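PDB 5I2A: diol-dehydratase from Roseburia inulinivorans, which probably dehydrates 1,2-propanediol as a B12-independent glycyl radical enzyme of the pyruvate formate-lyase-like superfamily. Local coordinates for residues T7-S12 / Y311-I316; E299-L302 / S306-R309; C318-L323 / I368-H373. All blocks are in the same frame, centred on the assembly; numbering follows the deposited sequence.

Interaction 1. Residues T7-S12 / Y311-I316; sequences TPIAKS and YAQELI
The extended segment 7-12 runs beside one face of the helix carrying 311-316, closest at Ile9 and Gln313, whose CA atoms are 6.6 Å apart, and at Ser12 and Glu314, 6.2 Å apart between CA atoms. Ile9 and Gln313 meet through their aliphatic parts, the two side chains crossing obliquely: Ile9 CG2 rests on Gln313 CB at 3.5 Å. With CG anti to the backbone N (chi1 -175°) and a bend at the next bond, Gln313 brings its amide round so that OE1 lies 3.8 Å from Ile9 CD1. A water bridges the two residues here, accepting from Ile9 N at 2.8 Å and donating to Gln313 OE1 at 2.8 Å. The other end of the amide, NE2, is bonded to Asp317 OD1 and Met366 O, which holds the group in orientation between its own helix and helix 362-374. Within the pyruvate formate lyase-like fold, the contact thus lays the N-terminal arm over a helix of the largely helical body. At the far end of the arm, Ser12 OG donates to Glu314 OE2 at 2.8 Å, arriving from above the carboxylate plane, 57° out of it. Glu314 reaches the serine with an extended chain, and the same OE2 forms a salt bridge with Arg14 NE. Ser12 OG also caps Arg14 N, in the turn leading into helix 14-22.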
loop_
_atom_site.group_PDB
_atom_site.type_symbol
_atom_site.label_atom_id
_atom_site.label_comp_id
_atom_site.label_asym_id
_atom_site.label_seq_id
_atom_site.Cartn_x
_atom_site.Cartn_y
_atom_site.Cartn_z
ATOM N N THR A 7 10.104 -53.940 -0.537
ATOM C CA THR A 7 11.337 -54.344 -1.207
ATOM C C THR A 7 11.841 -53.177 -2.064
ATOM O O THR A 7 11.067 -52.573 -2.804
ATOM C CB THR A 7 11.154 -55.608 -2.092
ATOM O OG1 THR A 7 10.324 -55.300 -3.211
ATOM C CG2 THR A 7 10.521 -56.739 -1.310
ATOM N N PRO A 8 13.134 -52.843 -1.941
ATOM C CA PRO A 8 13.751 -51.758 -2.717
ATOM C C PRO A 8 13.703 -52.023 -4.219
ATOM O O PRO A 8 13.988 -53.138 -4.650
ATOM C CB PRO A 8 15.201 -51.741 -2.216
ATOM C CG PRO A 8 15.138 -52.339 -0.853
ATOM C CD PRO A 8 14.046 -53.377 -0.916
ATOM N N ILE A 9 13.348 -51.004 -4.994
ATOM C CA ILE A 9 13.244 -51.111 -6.443
ATOM C C ILE A 9 14.586 -50.757 -7.085
ATOM O O ILE A 9 15.319 -49.921 -6.565
ATOM C CB ILE A 9 12.123 -50.195 -6.966
ATOM C CG1 ILE A 9 10.780 -50.640 -6.382
ATOM C CG2 ILE A 9 12.058 -50.208 -8.466
ATOM C CD1 ILE A 9 9.684 -49.610 -6.523
ATOM N N ALA A 10 14.926 -51.418 -8.189
ATOM C CA ALA A 10 16.244 -51.256 -8.796
ATOM C C ALA A 10 16.469 -49.838 -9.296
ATOM O O ALA A 10 15.523 -49.104 -9.593
ATOM C CB ALA A 10 16.435 -52.253 -9.946
ATOM N N LYS A 11 17.737 -49.469 -9.376
ATOM C CA LYS A 11 18.149 -48.168 -9.850
ATOM C C LYS A 11 18.526 -48.209 -11.331
ATOM O O LYS A 11 19.379 -48.994 -11.731
ATOM C CB LYS A 11 19.330 -47.659 -9.017
ATOM C CG LYS A 11 19.906 -46.319 -9.500
ATOM C CD LYS A 11 20.866 -45.719 -8.481
ATOM C CE LYS A 11 22.285 -45.706 -8.973
ATOM N NZ LYS A 11 23.077 -44.621 -8.337
ATOM N N SER A 12 17.898 -47.353 -12.129
ATOM C CA SER A 12 18.242 -47.204 -13.543
ATOM C C SER A 12 19.637 -46.612 -13.754
ATOM O O SER A 12 20.100 -45.790 -12.959
ATOM C CB SER A 12 17.203 -46.331 -14.245
ATOM O OG SER A 12 17.649 -45.934 -15.530
ATOM N N TYR A 311 9.676 -48.171 -13.294
ATOM C CA TYR A 311 9.607 -46.893 -13.989
ATOM C C TYR A 311 9.187 -45.784 -13.033
ATOM O O TYR A 311 9.675 -44.653 -13.133
ATOM C CB TYR A 311 8.640 -46.954 -15.170
ATOM C CG TYR A 311 8.692 -45.710 -16.029
ATOM C CD1 TYR A 311 9.872 -45.330 -16.658
ATOM C CD2 TYR A 311 7.567 -44.917 -16.209
ATOM C CE1 TYR A 311 9.930 -44.202 -17.451
ATOM C CE2 TYR A 311 7.616 -43.781 -16.999
ATOM C CZ TYR A 311 8.800 -43.431 -17.611
ATOM O OH TYR A 311 8.857 -42.303 -18.381
ATOM N N ALA A 312 8.285 -46.119 -12.116
ATOM C CA ALA A 312 7.878 -45.188 -11.073
ATOM C C ALA A 312 9.082 -44.752 -10.237
ATOM O O ALA A 312 9.236 -43.571 -9.945
ATOM C CB ALA A 312 6.813 -45.804 -10.184
ATOM N N GLN A 313 9.933 -45.707 -9.869
ATOM C CA GLN A 313 11.130 -45.412 -9.093
ATOM C C GLN A 313 12.066 -44.540 -9.910
ATOM O O GLN A 313 12.673 -43.610 -9.386
ATOM C CB GLN A 313 11.859 -46.688 -8.662
ATOM C CG GLN A 313 13.047 -46.429 -7.735
ATOM C CD GLN A 313 12.604 -45.934 -6.354
ATOM O OE1 GLN A 313 11.840 -46.600 -5.655
ATOM N NE2 GLN A 313 13.073 -44.752 -5.971
ATOM N N GLU A 314 12.176 -44.842 -11.199
ATOM C CA GLU A 314 13.048 -44.070 -12.066
ATOM C C GLU A 314 12.570 -42.615 -12.154
ATOM O O GLU A 314 13.378 -41.684 -12.127
ATOM C CB GLU A 314 13.119 -44.683 -13.467
ATOM C CG GLU A 314 14.203 -44.042 -14.335
ATOM C CD GLU A 314 14.330 -44.697 -15.709
ATOM O OE1 GLU A 314 13.364 -45.340 -16.149
ATOM O OE2 GLU A 314 15.388 -44.552 -16.344
ATOM N N LEU A 315 11.257 -42.430 -12.255
ATOM C CA LEU A 315 10.679 -41.087 -12.310
ATOM C C LEU A 315 10.961 -40.311 -11.017
ATOM O O LEU A 315 11.357 -39.153 -11.053
ATOM C CB LEU A 315 9.175 -41.156 -12.566
ATOM C CG LEU A 315 8.723 -41.555 -13.975
ATOM C CD1 LEU A 315 7.231 -41.860 -13.993
ATOM C CD2 LEU A 315 9.062 -40.487 -15.010
ATOM N N ILE A 316 10.761 -40.964 -9.879
ATOM C CA ILE A 316 11.007 -40.334 -8.595
ATOM C C ILE A 316 12.494 -39.985 -8.453
ATOM O O ILE A 316 12.845 -38.882 -8.014
ATOM C CB ILE A 316 10.549 -41.237 -7.442
ATOM C CG1 ILE A 316 9.026 -41.409 -7.494
ATOM C CG2 ILE A 316 10.972 -40.653 -6.112
ATOM C CD1 ILE A 316 8.477 -42.426 -6.485
HETATM O O HOH W 1 12.186 -48.711 -3.778
#

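Interaction 2. Residues E299-L302 / S306-R309; sequences EKDL and SLTR
Asp301 and Leu307 press together where the end of helix 295-303 turns back into the loop before helix 309-323, a short helix-loop-helix connection between consecutive helices of the pyruvate formate lyase-like region. The close packing is on the buried side. Asp301 CB lies 3.6 Å from Leu307 CB and 3.7 Å from Leu307 CD2, the two side chains crossing at about a right angle. The carboxylate of Asp301 is held by the start of helix 262-279, where OD2 accepts from Phe262 N, and Leu307 also touches Tyr298 of the same helix 295-303. Leu302 leaves its helix with CG anti to the backbone N (chi1 -166°), and the bend at the next bond brings CD1 to 3.4 Å from Leu307 O; Arg309 CG, 4.4 Å from the same methyl, adds a looser apolar touch. Towards solvent the contact thins to exposed Ser306, whose hold is polar. Thr308, also exposed, turns away and puts its OG1 on Tyr311 N as the N-cap of the next helix. Both donors of Ser306 converge on the carbonyl oxygen of Asp301: its N at 3.1 Å with a bent N-H...O angle of 135°, and its OG, also 3.1 Å from Asp301 O, in the carbonyl plane on a lone pair.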
loop_
_atom_site.group_PDB
_atom_site.type_symbol
_atom_site.label_atom_id
_atom_site.label_comp_id
_atom_site.label_asym_id
_atom_site.label_seq_id
_atom_site.Cartn_x
_atom_site.Cartn_y
_atom_site.Cartn_z
ATOM N N GLU A 299 -1.111 -45.230 -7.668
ATOM C CA GLU A 299 -1.947 -46.406 -7.510
ATOM C C GLU A 299 -2.811 -46.676 -8.745
ATOM O O GLU A 299 -2.910 -47.809 -9.194
ATOM C CB GLU A 299 -2.828 -46.261 -6.277
ATOM C CG GLU A 299 -3.691 -47.475 -6.016
ATOM C CD GLU A 299 -4.446 -47.388 -4.709
ATOM O OE1 GLU A 299 -5.217 -46.424 -4.529
ATOM O OE2 GLU A 299 -4.260 -48.284 -3.859
ATOM N N LYS A 300 -3.412 -45.633 -9.303
ATOM C CA LYS A 300 -4.285 -45.806 -10.453
ATOM C C LYS A 300 -3.531 -46.338 -11.669
ATOM O O LYS A 300 -3.988 -47.271 -12.323
ATOM C CB LYS A 300 -4.976 -44.493 -10.805
ATOM C CG LYS A 300 -5.895 -44.594 -12.009
ATOM C CD LYS A 300 -6.574 -43.269 -12.305
ATOM C CE LYS A 300 -7.201 -43.282 -13.687
ATOM N NZ LYS A 300 -7.973 -42.038 -13.951
ATOM N N ASP A 301 -2.385 -45.737 -11.970
ATOM C CA ASP A 301 -1.525 -46.193 -13.060
ATOM C C ASP A 301 -1.122 -47.650 -12.889
ATOM O O ASP A 301 -1.122 -48.422 -13.842
ATOM C CB ASP A 301 -0.260 -45.337 -13.141
ATOM C CG ASP A 301 -0.330 -44.291 -14.218
ATOM O OD1 ASP A 301 -1.455 -43.842 -14.527
ATOM O OD2 ASP A 301 0.738 -43.908 -14.740
ATOM N N LEU A 302 -0.761 -48.000 -11.661
ATOM C CA LEU A 302 -0.265 -49.329 -11.330
ATOM C C LEU A 302 -1.337 -50.390 -11.535
ATOM O O LEU A 302 -1.121 -51.371 -12.237
ATOM C CB LEU A 302 0.224 -49.367 -9.882
ATOM C CG LEU A 302 1.073 -50.573 -9.490
ATOM C CD1 LEU A 302 2.408 -50.521 -10.208
ATOM C CD2 LEU A 302 1.268 -50.639 -7.986
ATOM N N SER A 306 -0.468 -49.871 -16.559
ATOM C CA SER A 306 0.239 -48.957 -17.450
ATOM C C SER A 306 1.554 -48.448 -16.860
ATOM O O SER A 306 2.298 -47.741 -17.526
ATOM C CB SER A 306 -0.659 -47.771 -17.807
ATOM O OG SER A 306 -1.504 -47.422 -16.725
ATOM N N LEU A 307 1.845 -48.821 -15.618
ATOM C CA LEU A 307 3.042 -48.342 -14.937
ATOM C C LEU A 307 3.710 -49.475 -14.175
ATOM O O LEU A 307 3.038 -50.228 -13.498
ATOM C CB LEU A 307 2.684 -47.202 -13.972
ATOM C CG LEU A 307 3.779 -46.658 -13.045
ATOM C CD1 LEU A 307 4.823 -45.874 -13.822
ATOM C CD2 LEU A 307 3.176 -45.792 -11.944
ATOM N N THR A 308 5.030 -49.586 -14.271
ATOM C CA THR A 308 5.758 -50.530 -13.426
ATOM C C THR A 308 6.366 -49.850 -12.211
ATOM O O THR A 308 6.601 -48.636 -12.219
ATOM C CB THR A 308 6.896 -51.225 -14.192
ATOM O OG1 THR A 308 7.828 -50.244 -14.652
ATOM C CG2 THR A 308 6.360 -52.010 -15.385
ATOM N N ARG A 309 6.638 -50.633 -11.175
ATOM C CA ARG A 309 7.355 -50.124 -10.018
ATOM C C ARG A 309 8.718 -49.561 -10.433
ATOM O O ARG A 309 9.174 -48.541 -9.909
ATOM C CB ARG A 309 7.520 -51.218 -8.968
ATOM C CG ARG A 309 6.227 -51.521 -8.214
ATOM C CD ARG A 309 6.364 -52.719 -7.298
ATOM N NE ARG A 309 6.635 -52.337 -5.915
ATOM C CZ ARG A 309 7.764 -52.625 -5.286
ATOM N NH1 ARG A 309 8.702 -53.293 -5.927
ATOM N NH2 ARG A 309 7.954 -52.258 -4.027
#

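Interaction 3. Residues C318-L323 / I368-H373; sequences CIWVKL and ITASEH
Between segments 318-323 and 368-373 the CA atoms come nearest at Trp320 and Ala370, 6.8 Å apart, and the indole of Trp320 reaches across to the second helix. Its first torsion, chi1 -96°, is displaced from the usual staggered position, and together with the second torsion it turns the pyrrole part of the ring system, rather than the benzene part, to the other helix. Ala370 CB sits almost squarely over that five-membered ring, 3.5 Å from the centroid and only 5° off the ring normal, a CH-pi contact in which the small methyl lets the indole come down close to the backbone of the second helix. Trp320 CD1 accordingly reaches 3.4 Å from Ala370 C. This is buried helix-helix packing between helices 309-323 and 362-374 in the pyruvate formate lyase-like fold, and it links them by a polar bond as well as by apolar contact. While the alanine occupies a face, Ser371 meets the indole at its edge: Trp320 NE1 donates to Ser371 OG at 3.0 Å, with an N-H...O angle of 157° and the oxygen only slightly out of the ring plane. Ser371 holds OG anti to its own carbonyl carbon, beside the backbone N, on the side from which the indole approaches. The buried indole N-H is thereby satisfied and the rotation of the ring fixed from two directions, by the methyl above and the hydroxyl at the rim. Pro379, from a loop beyond the second helix, also touches Trp320, and Ala370 also packs against Gln313, Ile316 and Asp317, earlier on the first helix.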
loop_
_atom_site.group_PDB
_atom_site.type_symbol
_atom_site.label_atom_id
_atom_site.label_comp_id
_atom_site.label_asym_id
_atom_site.label_seq_id
_atom_site.Cartn_x
_atom_site.Cartn_y
_atom_site.Cartn_z
ATOM N N CYS A 318 14.450 -39.303 -10.848
ATOM C CA CYS A 318 14.653 -38.153 -11.721
ATOM C C CYS A 318 14.254 -36.838 -11.019
ATOM O O CYS A 318 14.937 -35.826 -11.158
ATOM C CB CYS A 318 13.875 -38.327 -13.028
ATOM S SG CYS A 318 14.682 -39.453 -14.245
ATOM N N ILE A 319 13.162 -36.866 -10.259
ATOM C CA ILE A 319 12.734 -35.689 -9.504
ATOM C C ILE A 319 13.761 -35.332 -8.425
ATOM O O ILE A 319 14.079 -34.164 -8.245
ATOM C CB ILE A 319 11.351 -35.897 -8.874
ATOM C CG1 ILE A 319 10.292 -35.930 -9.971
ATOM C CG2 ILE A 319 11.022 -34.789 -7.841
ATOM C CD1 ILE A 319 8.939 -36.318 -9.475
ATOM N N TRP A 320 14.301 -36.346 -7.749
ATOM C CA TRP A 320 15.341 -36.125 -6.754
ATOM C C TRP A 320 16.531 -35.430 -7.410
ATOM O O TRP A 320 17.088 -34.484 -6.848
ATOM C CB TRP A 320 15.756 -37.440 -6.113
ATOM C CG TRP A 320 15.086 -37.810 -4.794
ATOM C CD1 TRP A 320 15.707 -38.284 -3.665
ATOM C CD2 TRP A 320 13.687 -37.716 -4.465
ATOM N NE1 TRP A 320 14.783 -38.522 -2.680
ATOM C CE2 TRP A 320 13.539 -38.183 -3.139
ATOM C CE3 TRP A 320 12.548 -37.299 -5.162
ATOM C CZ2 TRP A 320 12.301 -38.246 -2.503
ATOM C CZ3 TRP A 320 11.319 -37.363 -4.522
ATOM C CH2 TRP A 320 11.209 -37.831 -3.209
ATOM N N VAL A 321 16.904 -35.865 -8.611
ATOM C CA VAL A 321 18.011 -35.198 -9.301
ATOM C C VAL A 321 17.658 -33.740 -9.617
ATOM O O VAL A 321 18.438 -32.830 -9.343
ATOM C CB VAL A 321 18.415 -35.932 -10.604
ATOM C CG1 VAL A 321 19.435 -35.117 -11.382
ATOM C CG2 VAL A 321 18.987 -37.310 -10.271
ATOM N N LYS A 322 16.470 -33.530 -10.166
ATOM C CA LYS A 322 16.024 -32.189 -10.508
ATOM C C LYS A 322 16.027 -31.245 -9.302
ATOM O O LYS A 322 16.419 -30.096 -9.423
ATOM C CB LYS A 322 14.632 -32.242 -11.149
ATOM C CG LYS A 322 14.642 -32.724 -12.610
ATOM C CD LYS A 322 14.670 -31.557 -13.619
ATOM C CE LYS A 322 15.970 -30.769 -13.564
ATOM N NZ LYS A 322 16.149 -29.805 -14.682
ATOM N N LEU A 323 15.615 -31.743 -8.139
ATOM C CA LEU A 323 15.615 -30.936 -6.922
ATOM C C LEU A 323 17.008 -30.390 -6.589
ATOM O O LEU A 323 17.115 -29.368 -5.928
ATOM C CB LEU A 323 15.067 -31.744 -5.744
ATOM C CG LEU A 323 13.538 -31.903 -5.738
ATOM C CD1 LEU A 323 13.099 -33.092 -4.874
ATOM C CD2 LEU A 323 12.869 -30.618 -5.236
ATOM N N ILE A 368 12.410 -42.945 0.195
ATOM C CA ILE A 368 13.636 -43.292 0.896
ATOM C C ILE A 368 14.661 -43.923 -0.074
ATOM O O ILE A 368 15.848 -43.607 -0.045
ATOM C CB ILE A 368 13.349 -44.250 2.061
ATOM C CG1 ILE A 368 12.482 -43.558 3.112
ATOM C CG2 ILE A 368 14.640 -44.732 2.686
ATOM C CD1 ILE A 368 12.052 -44.458 4.252
ATOM N N THR A 369 14.180 -44.789 -0.954
ATOM C CA THR A 369 15.045 -45.442 -1.933
ATOM C C THR A 369 15.646 -44.403 -2.873
ATOM O O THR A 369 16.825 -44.481 -3.236
ATOM C CB THR A 369 14.276 -46.514 -2.742
ATOM O OG1 THR A 369 13.889 -47.591 -1.879
ATOM C CG2 THR A 369 15.140 -47.076 -3.868
ATOM N N ALA A 370 14.840 -43.425 -3.264
ATOM C CA ALA A 370 15.317 -42.415 -4.194
ATOM C C ALA A 370 16.473 -41.613 -3.586
ATOM O O ALA A 370 17.435 -41.292 -4.273
ATOM C CB ALA A 370 14.179 -41.490 -4.626
ATOM N N SER A 371 16.397 -41.326 -2.295
ATOM C CA SER A 371 17.513 -40.676 -1.605
ATOM C C SER A 371 18.783 -41.543 -1.633
ATOM O O SER A 371 19.894 -41.033 -1.732
ATOM C CB SER A 371 17.122 -40.360 -0.161
ATOM O OG SER A 371 16.149 -39.335 -0.109
ATOM N N GLU A 372 18.612 -42.858 -1.536
ATOM C CA GLU A 372 19.751 -43.770 -1.594
ATOM C C GLU A 372 20.291 -43.849 -3.025
ATOM O O GLU A 372 21.493 -43.813 -3.238
ATOM C CB GLU A 372 19.346 -45.159 -1.084
ATOM C CG GLU A 372 20.480 -46.118 -0.887
ATOM C CD GLU A 372 20.071 -47.315 -0.029
ATOM O OE1 GLU A 372 18.857 -47.629 0.037
ATOM O OE2 GLU A 372 20.964 -47.931 0.591
ATOM N N HIS A 373 19.390 -43.931 -3.998
ATOM C CA HIS A 373 19.768 -43.992 -5.407
ATOM C C HIS A 373 20.545 -42.755 -5.862
ATOM O O HIS A 373 21.632 -42.859 -6.425
ATOM C CB HIS A 373 18.527 -44.144 -6.292
ATOM C CG HIS A 373 17.969 -45.533 -6.339
ATOM N ND1 HIS A 373 16.878 -45.866 -7.119
ATOM C CD2 HIS A 373 18.327 -46.666 -5.692
ATOM C CE1 HIS A 373 16.608 -47.148 -6.967
ATOM N NE2 HIS A 373 17.471 -47.657 -6.104
#

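How the interactions relate
From the N terminus, the arm 7-12 comes first, and interaction 1 closes a loop of nearly 300 residues by bringing it to helix 309-323. Interaction 2 is nested inside that loop as a local turn between helix 295-303 and the start of the same helix; the two touch where Ile9 and Thr7 reach Arg309. Interaction 3 follows in series, closing a shorter loop between the C-terminal part of helix 309-323 and helix 362-374. It adjoins interaction 1, with Lys11 NZ probably hydrogen-bonded to His373 O, but does not touch interaction 2. Helix 309-323 therefore joins the arm, the preceding helix and helix 362-374.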